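Long-range contact in Succinylglutamatedesuccinylase/aspartoacylase (Rhodobacter sphaeroides 2.4.1, PDB 3CDX), which is probably a zinc-dependent hydrolase of the succinylglutamate desuccinylase/aspartoacylase family, acting on carbon-nitrogen bonds in linear amides, and holds a calcium ion in this crystal: residues Leu134-Asp147 against Thr198-Ser210. Sequence-based numbering, arbitrary orientation.
Sequences LDSVILPMADISVD and TFTSCVERRGIVS
R206 reaches D135 with its extended chain and grips the carboxylate side-on, a salt bridge in which NE donates to OD1 at 2.8 Å and NH2 to OD2 at 3.3 Å. Both bonds are nearly straight and lie in the guanidinium plane, yet they meet the carboxylate from above its own plane, the two groups being turned 55° apart. P140 CG rests 3.5 Å from R206 NH1 over one guanidinium face. With an alanine in place of D135, R206 would probably lose its charge partner and its guanidinium would be freer to swing off P140. Deeper in, L139 has CG anti to its backbone N (chi1 -178°), which points its methyls at helix 199-205 and the loop after it: CD2 packs 3.5 Å from V203 N, while CD1 lies between V203 CG2 and I208 CD1. In this zinc-exopeptidase-like fold, helix 199-205 runs antiparallel to strand 144-147 and turns through a Schellman motif at G207 into strand 209-214, parallel to 144-148. S145 N donates to V209 O at 2.9 Å, and a water joins the hydroxyls of S145 and S210. Toward the metal, D147 OD2 lies 3.6 Å from F199 CD2 at the ring edge, the carboxylate plane 79° from the ring. The same oxygen is hydrogen-bonded to H149 NE2, and OD1 to T59 OG1, an arrangement consistent with D147 acting from the second shell to orient H149, a ligand of the calcium ion.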
ATOM      1  N   LEU A 134     -17.242   8.258  22.950  1.00 27.55           N
ATOM      2  CA  LEU A 134     -17.646   7.174  23.835  1.00 29.35           C
ATOM      3  C   LEU A 134     -17.444   7.526  25.310  1.00 28.46           C
ATOM      4  O   LEU A 134     -18.295   7.229  26.111  1.00 27.34           O
ATOM      5  CB  LEU A 134     -16.910   5.912  23.499  1.00 29.30           C
ATOM      6  CG  LEU A 134     -17.563   5.231  22.323  1.00 33.42           C
ATOM      7  CD1 LEU A 134     -16.432   4.656  21.495  1.00 36.51           C
ATOM      8  CD2 LEU A 134     -18.609   4.147  22.804  1.00 33.31           C
ATOM      9  N   ASP A 135     -16.316   8.172  25.614  1.00 30.03           N
ATOM     10  CA  ASP A 135     -15.935   8.578  26.991  1.00 30.82           C
ATOM     11  C   ASP A 135     -16.680   9.803  27.488  1.00 31.18           C
ATOM     12  O   ASP A 135     -17.128   9.834  28.639  1.00 32.39           O
ATOM     13  CB  ASP A 135     -14.428   8.824  27.119  1.00 30.65           C
ATOM     14  CG  ASP A 135     -14.049   9.493  28.484  1.00 34.47           C
ATOM     15  OD1 ASP A 135     -14.185   8.845  29.554  1.00 36.43           O
ATOM     16  OD2 ASP A 135     -13.639  10.669  28.484  1.00 31.75           O
ATOM     17  N   SER A 136     -16.840  10.802  26.631  1.00 30.99           N
ATOM     18  CA  SER A 136     -17.489  12.047  27.034  1.00 31.38           C
ATOM     19  C   SER A 136     -18.998  12.080  26.876  1.00 30.18           C
ATOM     20  O   SER A 136     -19.639  12.836  27.553  1.00 30.56           O
ATOM     21  CB  SER A 136     -16.884  13.228  26.253  1.00 31.50           C
ATOM     22  OG  SER A 136     -15.541  13.365  26.666  1.00 36.90           O
ATOM     23  N   VAL A 137     -19.562  11.316  25.949  1.00 29.29           N
ATOM     24  CA  VAL A 137     -20.996  11.406  25.686  1.00 28.49           C
ATOM     25  C   VAL A 137     -21.738  10.178  26.208  1.00 29.14           C
ATOM     26  O   VAL A 137     -22.781  10.292  26.845  1.00 29.26           O
ATOM     27  CB  VAL A 137     -21.277  11.583  24.167  1.00 28.89           C
ATOM     28  CG1 VAL A 137     -22.790  11.617  23.860  1.00 25.40           C
ATOM     29  CG2 VAL A 137     -20.556  12.862  23.624  1.00 29.24           C
ATOM     30  N   ILE A 138     -21.223   8.989  25.916  1.00 29.02           N
ATOM     31  CA  ILE A 138     -21.968   7.769  26.258  1.00 28.01           C
ATOM     32  C   ILE A 138     -21.637   7.336  27.687  1.00 27.68           C
ATOM     33  O   ILE A 138     -22.531   7.170  28.519  1.00 27.78           O
ATOM     34  CB  ILE A 138     -21.686   6.621  25.206  1.00 28.23           C
ATOM     35  CG1 ILE A 138     -22.138   7.056  23.795  1.00 25.63           C
ATOM     36  CG2 ILE A 138     -22.325   5.319  25.637  1.00 26.76           C
ATOM     37  CD1 ILE A 138     -23.673   7.413  23.631  1.00 23.30           C
ATOM     38  N   LEU A 139     -20.347   7.179  27.968  1.00 27.22           N
ATOM     39  CA  LEU A 139     -19.884   6.634  29.272  1.00 26.86           C
ATOM     40  C   LEU A 139     -20.402   7.312  30.574  1.00 27.68           C
ATOM     41  O   LEU A 139     -20.748   6.601  31.516  1.00 28.11           O
ATOM     42  CB  LEU A 139     -18.367   6.484  29.283  1.00 25.25           C
ATOM     43  CG  LEU A 139     -17.724   5.903  30.525  1.00 25.58           C
ATOM     44  CD1 LEU A 139     -18.422   4.542  30.856  1.00 23.39           C
ATOM     45  CD2 LEU A 139     -16.194   5.786  30.373  1.00 24.54           C
ATOM     46  N   PRO A 140     -20.487   8.663  30.625  1.00 29.01           N
ATOM     47  CA  PRO A 140     -21.010   9.271  31.868  1.00 29.38           C
ATOM     48  C   PRO A 140     -22.438   8.844  32.247  1.00 29.97           C
ATOM     49  O   PRO A 140     -22.854   9.057  33.376  1.00 30.12           O
ATOM     50  CB  PRO A 140     -20.974  10.796  31.562  1.00 28.63           C
ATOM     51  CG  PRO A 140     -19.888  10.914  30.480  1.00 29.46           C
ATOM     52  CD  PRO A 140     -20.115   9.698  29.636  1.00 28.42           C
ATOM     53  N   MET A 141     -23.213   8.308  31.312  1.00 30.62           N
ATOM     54  CA  MET A 141     -24.596   7.877  31.643  1.00 29.56           C
ATOM     55  C   MET A 141     -24.649   6.568  32.460  1.00 30.16           C
ATOM     56  O   MET A 141     -25.676   6.231  33.009  1.00 30.60           O
ATOM     57  CB  MET A 141     -25.431   7.719  30.380  1.00 30.38           C
ATOM     58  CG  MET A 141     -25.925   9.060  29.745  1.00 31.06           C
ATOM     59  SD  MET A 141     -26.923   8.794  28.260  1.00 27.10           S
ATOM     60  CE  MET A 141     -25.710   8.294  27.036  1.00 28.89           C
ATOM     61  N   ALA A 142     -23.532   5.844  32.551  1.00 29.64           N
ATOM     62  CA  ALA A 142     -23.513   4.482  33.109  1.00 28.45           C
ATOM     63  C   ALA A 142     -23.215   4.383  34.584  1.00 28.10           C
ATOM     64  O   ALA A 142     -22.389   5.108  35.110  1.00 27.39           O
ATOM     65  CB  ALA A 142     -22.504   3.605  32.361  1.00 28.02           C
ATOM     66  N   ASP A 143     -23.852   3.392  35.198  1.00 27.82           N
ATOM     67  CA  ASP A 143     -23.594   2.940  36.553  1.00 27.91           C
ATOM     68  C   ASP A 143     -22.649   1.744  36.530  1.00 28.40           C
ATOM     69  O   ASP A 143     -21.828   1.545  37.447  1.00 27.42           O
ATOM     70  CB  ASP A 143     -24.948   2.545  37.163  1.00 28.10           C
ATOM     71  CG  ASP A 143     -25.821   3.761  37.372  1.00 29.85           C
ATOM     72  OD1 ASP A 143     -25.410   4.616  38.163  1.00 33.00           O
ATOM     73  OD2 ASP A 143     -26.842   3.928  36.695  1.00 31.80           O
ATOM     74  N   ILE A 144     -22.778   0.938  35.469  1.00 27.48           N
ATOM     75  CA  ILE A 144     -21.824  -0.142  35.228  1.00 27.37           C
ATOM     76  C   ILE A 144     -21.555  -0.283  33.721  1.00 26.00           C
ATOM     77  O   ILE A 144     -22.451  -0.094  32.916  1.00 24.34           O
ATOM     78  CB  ILE A 144     -22.315  -1.490  35.848  1.00 27.65           C
ATOM     79  CG1 ILE A 144     -21.276  -2.608  35.598  1.00 28.19           C
ATOM     80  CG2 ILE A 144     -23.697  -1.857  35.308  1.00 26.54           C
ATOM     81  CD1 ILE A 144     -21.631  -3.905  36.236  1.00 28.10           C
ATOM     82  N   SER A 145     -20.322  -0.669  33.379  1.00 26.28           N
ATOM     83  CA  SER A 145     -19.945  -0.992  31.998  1.00 25.10           C
ATOM     84  C   SER A 145     -19.371  -2.399  31.886  1.00 23.98           C
ATOM     85  O   SER A 145     -18.534  -2.824  32.711  1.00 23.10           O
ATOM     86  CB  SER A 145     -18.935   0.041  31.454  1.00 25.03           C
ATOM     87  OG  SER A 145     -18.077  -0.516  30.436  1.00 25.71           O
ATOM     88  N   VAL A 146     -19.856  -3.118  30.877  1.00 22.80           N
ATOM     89  CA  VAL A 146     -19.247  -4.371  30.419  1.00 22.39           C
ATOM     90  C   VAL A 146     -18.712  -4.121  28.985  1.00 22.12           C
ATOM     91  O   VAL A 146     -19.456  -3.868  28.049  1.00 22.32           O
ATOM     92  CB  VAL A 146     -20.196  -5.600  30.452  1.00 22.19           C
ATOM     93  CG1 VAL A 146     -19.401  -6.898  30.166  1.00 20.92           C
ATOM     94  CG2 VAL A 146     -20.932  -5.710  31.837  1.00 22.13           C
ATOM     95  N   ASP A 147     -17.400  -4.125  28.860  1.00 21.93           N
ATOM     96  CA  ASP A 147     -16.756  -3.918  27.575  1.00 22.66           C
ATOM     97  C   ASP A 147     -16.269  -5.282  27.091  1.00 22.80           C
ATOM     98  O   ASP A 147     -15.393  -5.926  27.705  1.00 22.71           O
ATOM     99  CB  ASP A 147     -15.647  -2.823  27.703  1.00 22.60           C
ATOM    100  CG  ASP A 147     -15.015  -2.445  26.358  1.00 23.07           C
ATOM    101  OD1 ASP A 147     -15.680  -2.528  25.278  1.00 22.37           O
ATOM    102  OD2 ASP A 147     -13.812  -2.110  26.398  1.00 24.74           O
ATOM    103  N   THR A 198      -6.938   2.744  27.543  1.00 36.94           N
ATOM    104  CA  THR A 198      -8.023   1.864  27.133  1.00 35.36           C
ATOM    105  C   THR A 198      -9.372   2.473  27.496  1.00 33.75           C
ATOM    106  O   THR A 198      -9.466   3.385  28.335  1.00 32.65           O
ATOM    107  CB  THR A 198      -7.944   0.496  27.820  1.00 35.50           C
ATOM    108  OG1 THR A 198      -8.120   0.693  29.221  1.00 34.73           O
ATOM    109  CG2 THR A 198      -6.603  -0.217  27.521  1.00 34.01           C
ATOM    110  N   PHE A 199     -10.426   1.939  26.904  1.00 32.86           N
ATOM    111  CA  PHE A 199     -11.774   2.329  27.350  1.00 33.09           C
ATOM    112  C   PHE A 199     -12.027   1.994  28.822  1.00 33.59           C
ATOM    113  O   PHE A 199     -12.619   2.787  29.546  1.00 33.42           O
ATOM    114  CB  PHE A 199     -12.837   1.690  26.493  1.00 32.98           C
ATOM    115  CG  PHE A 199     -14.242   2.063  26.878  1.00 32.62           C
ATOM    116  CD1 PHE A 199     -14.683   3.385  26.794  1.00 31.54           C
ATOM    117  CD2 PHE A 199     -15.137   1.076  27.303  1.00 33.58           C
ATOM    118  CE1 PHE A 199     -16.011   3.716  27.121  1.00 33.50           C
ATOM    119  CE2 PHE A 199     -16.456   1.395  27.644  1.00 32.90           C
ATOM    120  CZ  PHE A 199     -16.896   2.714  27.540  1.00 34.47           C
ATOM    121  N   THR A 200     -11.599   0.816  29.265  1.00 34.02           N
ATOM    122  CA  THR A 200     -11.816   0.427  30.671  1.00 34.45           C
ATOM    123  C   THR A 200     -11.175   1.436  31.630  1.00 34.79           C
ATOM    124  O   THR A 200     -11.770   1.787  32.648  1.00 35.38           O
ATOM    125  CB  THR A 200     -11.412  -1.059  30.983  1.00 34.74           C
ATOM    126  OG1 THR A 200     -10.035  -1.292  30.656  1.00 35.03           O
ATOM    127  CG2 THR A 200     -12.251  -2.037  30.162  1.00 34.88           C
ATOM    128  N   SER A 201      -9.992   1.955  31.283  1.00 35.25           N
ATOM    129  CA  SER A 201      -9.320   2.932  32.152  1.00 35.41           C
ATOM    130  C   SER A 201     -10.139   4.223  32.268  1.00 34.74           C
ATOM    131  O   SER A 201     -10.086   4.900  33.294  1.00 35.32           O
ATOM    132  CB  SER A 201      -7.872   3.209  31.710  1.00 35.48           C
ATOM    133  OG  SER A 201      -7.832   3.978  30.521  1.00 38.76           O
ATOM    134  N   CYS A 202     -10.918   4.534  31.231  1.00 33.53           N
ATOM    135  CA  CYS A 202     -11.872   5.642  31.279  1.00 33.01           C
ATOM    136  C   CYS A 202     -12.998   5.361  32.252  1.00 32.63           C
ATOM    137  O   CYS A 202     -13.327   6.210  33.071  1.00 32.68           O
ATOM    138  CB  CYS A 202     -12.474   5.907  29.910  1.00 33.20           C
ATOM    139  SG  CYS A 202     -11.343   6.673  28.814  1.00 34.90           S
ATOM    140  N   VAL A 203     -13.596   4.177  32.143  1.00 32.16           N
ATOM    141  CA  VAL A 203     -14.666   3.752  33.040  1.00 31.79           C
ATOM    142  C   VAL A 203     -14.175   3.839  34.493  1.00 32.58           C
ATOM    143  O   VAL A 203     -14.888   4.346  35.376  1.00 32.14           O
ATOM    144  CB  VAL A 203     -15.141   2.297  32.738  1.00 32.28           C
ATOM    145  CG1 VAL A 203     -16.267   1.885  33.721  1.00 29.03           C
ATOM    146  CG2 VAL A 203     -15.575   2.094  31.231  1.00 29.31           C
ATOM    147  N   GLU A 204     -12.949   3.355  34.709  1.00 32.76           N
ATOM    148  CA  GLU A 204     -12.321   3.343  36.023  1.00 33.79           C
ATOM    149  C   GLU A 204     -12.052   4.756  36.517  1.00 33.93           C
ATOM    150  O   GLU A 204     -12.402   5.082  37.649  1.00 35.04           O
ATOM    151  CB  GLU A 204     -11.072   2.450  36.045  1.00 33.20           C
ATOM    152  CG  GLU A 204     -11.446   0.971  36.380  1.00 35.97           C
ATOM    153  CD  GLU A 204     -10.458  -0.072  35.840  1.00 37.92           C
ATOM    154  OE1 GLU A 204      -9.378   0.341  35.388  1.00 35.21           O
ATOM    155  OE2 GLU A 204     -10.769  -1.313  35.869  1.00 37.57           O
ATOM    156  N   ARG A 205     -11.490   5.603  35.665  1.00 34.10           N
ATOM    157  CA  ARG A 205     -11.226   6.992  36.048  1.00 34.20           C
ATOM    158  C   ARG A 205     -12.496   7.716  36.516  1.00 34.30           C
ATOM    159  O   ARG A 205     -12.452   8.502  37.463  1.00 34.96           O
ATOM    160  CB  ARG A 205     -10.585   7.755  34.896  1.00 34.55           C
ATOM    161  N   ARG A 206     -13.621   7.437  35.864  1.00 33.47           N
ATOM    162  CA  ARG A 206     -14.910   7.998  36.243  1.00 32.63           C
ATOM    163  C   ARG A 206     -15.574   7.284  37.436  1.00 32.69           C
ATOM    164  O   ARG A 206     -16.683   7.639  37.852  1.00 32.37           O
ATOM    165  CB  ARG A 206     -15.842   7.974  35.029  1.00 33.14           C
ATOM    166  CG  ARG A 206     -15.491   9.014  33.962  1.00 31.94           C
ATOM    167  CD  ARG A 206     -16.312   8.832  32.635  1.00 32.01           C
ATOM    168  NE  ARG A 206     -15.853   9.811  31.651  1.00 27.88           N
ATOM    169  CZ  ARG A 206     -16.213  11.095  31.617  1.00 29.18           C
ATOM    170  NH1 ARG A 206     -17.080  11.563  32.489  1.00 28.81           N
ATOM    171  NH2 ARG A 206     -15.707  11.919  30.695  1.00 31.13           N
ATOM    172  N   GLY A 207     -14.905   6.271  37.989  1.00 32.64           N
ATOM    173  CA  GLY A 207     -15.422   5.577  39.174  1.00 31.90           C
ATOM    174  C   GLY A 207     -16.697   4.775  38.958  1.00 31.18           C
ATOM    175  O   GLY A 207     -17.484   4.578  39.884  1.00 31.81           O
ATOM    176  N   ILE A 208     -16.901   4.331  37.721  1.00 30.37           N
ATOM    177  CA  ILE A 208     -18.019   3.461  37.313  1.00 28.43           C
ATOM    178  C   ILE A 208     -17.527   2.011  37.421  1.00 28.11           C
ATOM    179  O   ILE A 208     -16.359   1.741  37.146  1.00 28.02           O
ATOM    180  CB  ILE A 208     -18.390   3.816  35.814  1.00 29.65           C
ATOM    181  CG1 ILE A 208     -18.942   5.254  35.724  1.00 28.33           C
ATOM    182  CG2 ILE A 208     -19.306   2.773  35.152  1.00 22.51           C
ATOM    183  CD1 ILE A 208     -18.739   5.940  34.361  1.00 27.96           C
ATOM    184  N   VAL A 209     -18.383   1.087  37.847  1.00 27.30           N
ATOM    185  CA  VAL A 209     -18.010  -0.341  37.877  1.00 28.08           C
ATOM    186  C   VAL A 209     -17.675  -0.826  36.452  1.00 27.51           C
ATOM    187  O   VAL A 209     -18.460  -0.659  35.542  1.00 27.77           O
ATOM    188  CB  VAL A 209     -19.107  -1.215  38.491  1.00 27.99           C
ATOM    189  CG1 VAL A 209     -18.726  -2.653  38.414  1.00 28.61           C
ATOM    190  CG2 VAL A 209     -19.359  -0.797  39.983  1.00 29.67           C
ATOM    191  N   SER A 210     -16.489  -1.381  36.272  1.00 27.65           N
ATOM    192  CA  SER A 210     -16.007  -1.745  34.950  1.00 27.48           C
ATOM    193  C   SER A 210     -15.619  -3.236  34.915  1.00 27.32           C
ATOM    194  O   SER A 210     -14.779  -3.697  35.720  1.00 26.88           O
ATOM    195  CB  SER A 210     -14.791  -0.850  34.641  1.00 28.47           C
ATOM    196  OG  SER A 210     -14.007  -1.321  33.569  1.00 29.21           O
TER
HETATM  197  O   HOH W   1     -15.673  14.836  29.831  1.00 49.44           O
HETATM  198  O   HOH W   2     -15.735  -1.878  31.339  1.00 23.99           O
HETATM  199  O   HOH W   3     -10.926  -1.582  27.085  1.00 29.31           O